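Local coordinates for protein glutathione S-transferase delta (Bombyx mori, PDB 3VK9) that probably conjugates glutathione to electrophilic compounds, as a homodimeric delta-class glutathione transferase of the silkmoth, at residues 137-140 with 141-145; 166-170 with 171-175. One frame throughout, in Å; residues are numbered along the deposited sequence.

Contact 1: residues 137-140 with 141-145; sequences QLLD and KFLEG
K141 and F142 complete the last regular turns of helix 126-142 by donating their amides to the carbonyls of Q137 and L138. F142 N to L138 O is short at 2.9 Å and nearly straight, with an N-H...O angle of 171°; K141 N to Q137 O, at 3.0 Å, is more bent. One residue later the pattern slackens: L143 N shares itself between two weak bonds, to L139 O at 3.1 Å and to D140 O at 3.3 Å, and the amide of E144 turns back to K141 O three residues before it. This mixed four- and three-residue bonding marks where the helix ends.

One face of the F142 ring lies against the carbonyl of L138, one turn earlier. With CG beside the backbone N (chi1 -58°), the ring is folded back along the helix, and L138 O stands 3.0 Å above its plane, over the centre. F142 CZ at the ring's rim reaches L138 CB at 3.9 Å. Beyond the two segments, R98 forms a cation-pi contact with this ring and F101 meets it edge-to-face, both from helix 89-119.

Apolar contact continues through L139 and L143, whose side chains cross at an angle, methyl CD1 on methyl CD1 at 3.8 Å. V149 touches both leucines, and helix 179-191 packs against them through V181, N180 and W184.

The carboxylate and carbonyl of D140 face the start of helix 179-191, where D140 OD1 accepts from the amide of V181 and N180 ND2 bonds to D140 O. The loosened carbonyl of D140 is therefore supplied with a side-chain donor, and D140, placed beside the amino end of that helix, probably has its negative charge stabilised there.

Contact 2: residues 166-170 with 171-175; sequences SSLEA and SDIDF
An ST turn begun by S171 carries the chain out of helix 156-167 in the all-helical C-terminal domain of the glutathione transferase fold. After a 3-10 segment at 168-170, S171 returns to L168 O with two donors: its hydroxyl OG at 2.7 Å and its amide N at 3.0 Å. The amide comes from well above the carbonyl plane, 60° out of it, whereas OG lies much nearer that plane. The same S171 OG accepts from I173 N at 3.2 Å, so one hydroxyl ties the 3-10 segment to the loop beyond. Its place between the backbone N and carbonyl carbon (chi1 71°) lets it serve both partners.

Beyond these bonds the loop folds back over apolar groups. L168 CD2 meets I173 CG2 at 3.8 Å, and L168 CB touches F175 CD1 obliquely; F110 of helix 89-119 and L136 of helix 126-142 close in on L168 and F175 respectively. The E169 side chain crosses that of F175 obliquely, its carboxylate held by Y185 and K207. That carboxylate is nearly coplanar with the ring, 9° apart, and E169 CG lies at the ring's edge, 3.6 Å from F175 CE1.

In the fold
Both contacts lie in the C-terminal helical domain, in series along the chain: contact 1 closes helix 126-142 and contact 2 closes the next helix, 156-167. Their centres are 18 Å apart and their nearest atoms about 6 Å, so they do not touch. Helix 126-142 nevertheless joins them, since L136, just before contact 1, packs on I173 and F175 of contact 2. Helix 179-191 is a second bridge, sending N180 and V181 to contact 1 and Y185 to contact 2. The subunit boundary comes near contact 1 alone, where L138 packs on Q51 of the second subunit; no other chain reaches contact 2.

Contact 1: residues 137-140 with 141-145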
loop_
_atom_site.group_PDB
_atom_site.type_symbol
_atom_site.label_atom_id
_atom_site.label_comp_id
_atom_site.label_asym_id
_atom_site.label_seq_id
_atom_site.Cartn_x
_atom_site.Cartn_y
_atom_site.Cartn_z
ATOM N N GLN A 137 -6.377 13.381 -10.945
ATOM C CA GLN A 137 -6.494 14.761 -10.490
ATOM C C GLN A 137 -5.661 14.994 -9.229
ATOM O O GLN A 137 -4.990 16.013 -9.100
ATOM C CB GLN A 137 -7.964 15.124 -10.246
ATOM C CG GLN A 137 -8.753 15.296 -11.537
ATOM C CD GLN A 137 -10.244 15.025 -11.373
ATOM O OE1 GLN A 137 -10.797 15.132 -10.270
ATOM N NE2 GLN A 137 -10.901 14.665 -12.478
ATOM N N LEU A 138 -5.696 14.039 -8.311
ATOM C CA LEU A 138 -4.839 14.078 -7.124
ATOM C C LEU A 138 -3.356 14.076 -7.512
ATOM O O LEU A 138 -2.555 14.838 -6.953
ATOM C CB LEU A 138 -5.149 12.903 -6.196
ATOM C CG LEU A 138 -6.504 12.987 -5.469
ATOM C CD1 LEU A 138 -6.836 11.660 -4.767
ATOM C CD2 LEU A 138 -6.509 14.133 -4.461
ATOM N N LEU A 139 -2.991 13.239 -8.482
ATOM C CA LEU A 139 -1.596 13.165 -8.922
ATOM C C LEU A 139 -1.206 14.513 -9.519
ATOM O O LEU A 139 -0.124 15.046 -9.262
ATOM C CB LEU A 139 -1.409 12.055 -9.969
ATOM C CG LEU A 139 0.007 11.870 -10.517
ATOM C CD1 LEU A 139 1.037 11.783 -9.392
ATOM C CD2 LEU A 139 0.110 10.632 -11.415
ATOM N N ASP A 140 -2.118 15.061 -10.306
ATOM C CA ASP A 140 -1.855 16.321 -10.986
ATOM C C ASP A 140 -1.643 17.428 -9.935
ATOM O O ASP A 140 -0.804 18.310 -10.116
ATOM C CB ASP A 140 -2.996 16.640 -11.952
ATOM C CG ASP A 140 -2.654 17.783 -12.913
ATOM O OD1 ASP A 140 -1.799 17.591 -13.787
ATOM O OD2 ASP A 140 -3.262 18.855 -12.801
ATOM N N LYS A 141 -2.367 17.352 -8.819
ATOM C CA LYS A 141 -2.178 18.324 -7.738
ATOM C C LYS A 141 -0.826 18.133 -7.056
ATOM O O LYS A 141 -0.093 19.108 -6.854
ATOM C CB LYS A 141 -3.306 18.249 -6.706
ATOM C CG LYS A 141 -3.883 19.612 -6.296
ATOM C CD LYS A 141 -2.817 20.533 -5.723
ATOM C CE LYS A 141 -3.420 21.723 -4.974
ATOM N NZ LYS A 141 -3.907 22.814 -5.881
ATOM N N PHE A 142 -0.489 16.885 -6.716
ATOM C CA PHE A 142 0.807 16.556 -6.116
ATOM C C PHE A 142 1.958 17.140 -6.936
ATOM O O PHE A 142 3.006 17.481 -6.397
ATOM C CB PHE A 142 1.012 15.036 -6.027
ATOM C CG PHE A 142 -0.049 14.316 -5.237
ATOM C CD1 PHE A 142 -0.826 14.990 -4.302
ATOM C CD2 PHE A 142 -0.280 12.969 -5.443
ATOM C CE1 PHE A 142 -1.812 14.319 -3.590
ATOM C CE2 PHE A 142 -1.260 12.300 -4.732
ATOM C CZ PHE A 142 -2.028 12.983 -3.805
ATOM N N LEU A 143 1.742 17.245 -8.244
ATOM C CA LEU A 143 2.783 17.624 -9.187
ATOM C C LEU A 143 2.777 19.128 -9.478
ATOM O O LEU A 143 3.631 19.635 -10.215
ATOM C CB LEU A 143 2.612 16.814 -10.483
ATOM C CG LEU A 143 3.039 15.354 -10.322
ATOM C CD1 LEU A 143 2.650 14.508 -11.554
ATOM C CD2 LEU A 143 4.543 15.292 -10.039
ATOM N N GLU A 144 1.829 19.851 -8.887
ATOM C CA GLU A 144 1.754 21.290 -9.130
ATOM C C GLU A 144 2.997 21.984 -8.578
ATOM O O GLU A 144 3.295 21.923 -7.393
ATOM C CB GLU A 144 0.461 21.904 -8.577
ATOM C CG GLU A 144 0.339 23.427 -8.799
ATOM C CD GLU A 144 0.119 23.822 -10.259
ATOM O OE1 GLU A 144 -0.584 23.087 -10.996
ATOM O OE2 GLU A 144 0.643 24.885 -10.671
ATOM N N GLY A 145 3.735 22.630 -9.475
ATOM C CA GLY A 145 4.978 23.289 -9.112
ATOM C C GLY A 145 6.116 22.345 -8.760
ATOM O O GLY A 145 7.094 22.763 -8.146
#

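Contact 2: residues 166-170 with 171-175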
loop_
_atom_site.group_PDB
_atom_site.type_symbol
_atom_site.label_atom_id
_atom_site.label_comp_id
_atom_site.label_asym_id
_atom_site.label_seq_id
_atom_site.Cartn_x
_atom_site.Cartn_y
_atom_site.Cartn_z
ATOM N N SER A 166 1.821 4.502 -16.729
ATOM C CA SER A 166 2.059 4.057 -18.103
ATOM C C SER A 166 1.090 2.937 -18.534
ATOM O O SER A 166 0.605 2.931 -19.668
ATOM C CB SER A 166 3.536 3.665 -18.324
ATOM O OG SER A 166 3.908 2.487 -17.608
ATOM N N SER A 167 0.790 2.005 -17.630
ATOM C CA SER A 167 -0.152 0.934 -17.954
ATOM C C SER A 167 -1.502 1.460 -18.478
ATOM O O SER A 167 -2.207 0.751 -19.195
ATOM C CB SER A 167 -0.384 0.023 -16.746
ATOM O OG SER A 167 0.838 -0.341 -16.152
ATOM N N LEU A 168 -1.856 2.697 -18.126
ATOM C CA LEU A 168 -3.118 3.294 -18.575
ATOM C C LEU A 168 -3.167 3.495 -20.092
ATOM O O LEU A 168 -4.240 3.678 -20.658
ATOM C CB LEU A 168 -3.356 4.652 -17.889
ATOM C CG LEU A 168 -4.077 4.691 -16.541
ATOM C CD1 LEU A 168 -3.365 3.798 -15.542
ATOM C CD2 LEU A 168 -4.158 6.127 -16.013
ATOM N N GLU A 169 -2.006 3.487 -20.742
ATOM C CA GLU A 169 -1.960 3.625 -22.197
ATOM C C GLU A 169 -2.614 2.431 -22.897
ATOM O O GLU A 169 -2.924 2.488 -24.077
ATOM C CB GLU A 169 -0.516 3.796 -22.692
ATOM C CG GLU A 169 0.188 5.064 -22.219
ATOM C CD GLU A 169 1.556 5.228 -22.876
ATOM O OE1 GLU A 169 1.943 4.333 -23.648
ATOM O OE2 GLU A 169 2.242 6.237 -22.636
ATOM N N ALA A 170 -2.822 1.342 -22.170
ATOM C CA ALA A 170 -3.490 0.185 -22.749
ATOM C C ALA A 170 -5.009 0.346 -22.732
ATOM O O ALA A 170 -5.720 -0.454 -23.315
ATOM C CB ALA A 170 -3.075 -1.088 -22.033
ATOM N N SER A 171 -5.492 1.390 -22.065
ATOM C CA SER A 171 -6.923 1.597 -21.859
ATOM C C SER A 171 -7.376 2.896 -22.509
ATOM O O SER A 171 -6.630 3.523 -23.249
ATOM C CB SER A 171 -7.224 1.705 -20.365
ATOM O OG SER A 171 -6.709 2.938 -19.870
ATOM N N ASP A 172 -8.597 3.303 -22.190
ATOM C CA ASP A 172 -9.153 4.538 -22.725
ATOM C C ASP A 172 -9.040 5.730 -21.765
ATOM O O ASP A 172 -9.698 6.753 -21.951
ATOM C CB ASP A 172 -10.606 4.328 -23.179
ATOM C CG ASP A 172 -11.570 4.101 -22.015
ATOM O OD1 ASP A 172 -11.126 3.921 -20.867
ATOM O OD2 ASP A 172 -12.790 4.086 -22.263
ATOM N N ILE A 173 -8.196 5.608 -20.746
ATOM C CA ILE A 173 -7.986 6.722 -19.835
ATOM C C ILE A 173 -6.914 7.655 -20.389
ATOM O O ILE A 173 -5.735 7.289 -20.501
ATOM C CB ILE A 173 -7.585 6.250 -18.428
ATOM C CG1 ILE A 173 -8.674 5.351 -17.830
ATOM C CG2 ILE A 173 -7.343 7.436 -17.526
ATOM C CD1 ILE A 173 -10.015 6.042 -17.623
ATOM N N ASP A 174 -7.329 8.862 -20.749
ATOM C CA ASP A 174 -6.413 9.847 -21.302
ATOM C C ASP A 174 -5.765 10.605 -20.147
ATOM O O ASP A 174 -6.289 11.623 -19.712
ATOM C CB ASP A 174 -7.187 10.825 -22.201
ATOM C CG ASP A 174 -6.289 11.860 -22.848
ATOM O OD1 ASP A 174 -5.063 11.637 -22.877
ATOM O OD2 ASP A 174 -6.805 12.891 -23.334
ATOM N N PHE A 175 -4.644 10.106 -19.634
ATOM C CA PHE A 175 -4.021 10.732 -18.460
ATOM C C PHE A 175 -3.197 11.956 -18.829
ATOM O O PHE A 175 -2.911 12.803 -17.985
ATOM C CB PHE A 175 -3.166 9.743 -17.657
ATOM C CG PHE A 175 -2.059 9.093 -18.454
ATOM C CD1 PHE A 175 -2.280 7.902 -19.129
ATOM C CD2 PHE A 175 -0.803 9.667 -18.515
ATOM C CE1 PHE A 175 -1.253 7.299 -19.866
ATOM C CE2 PHE A 175 0.225 9.080 -19.249
ATOM C CZ PHE A 175 0.004 7.886 -19.917
#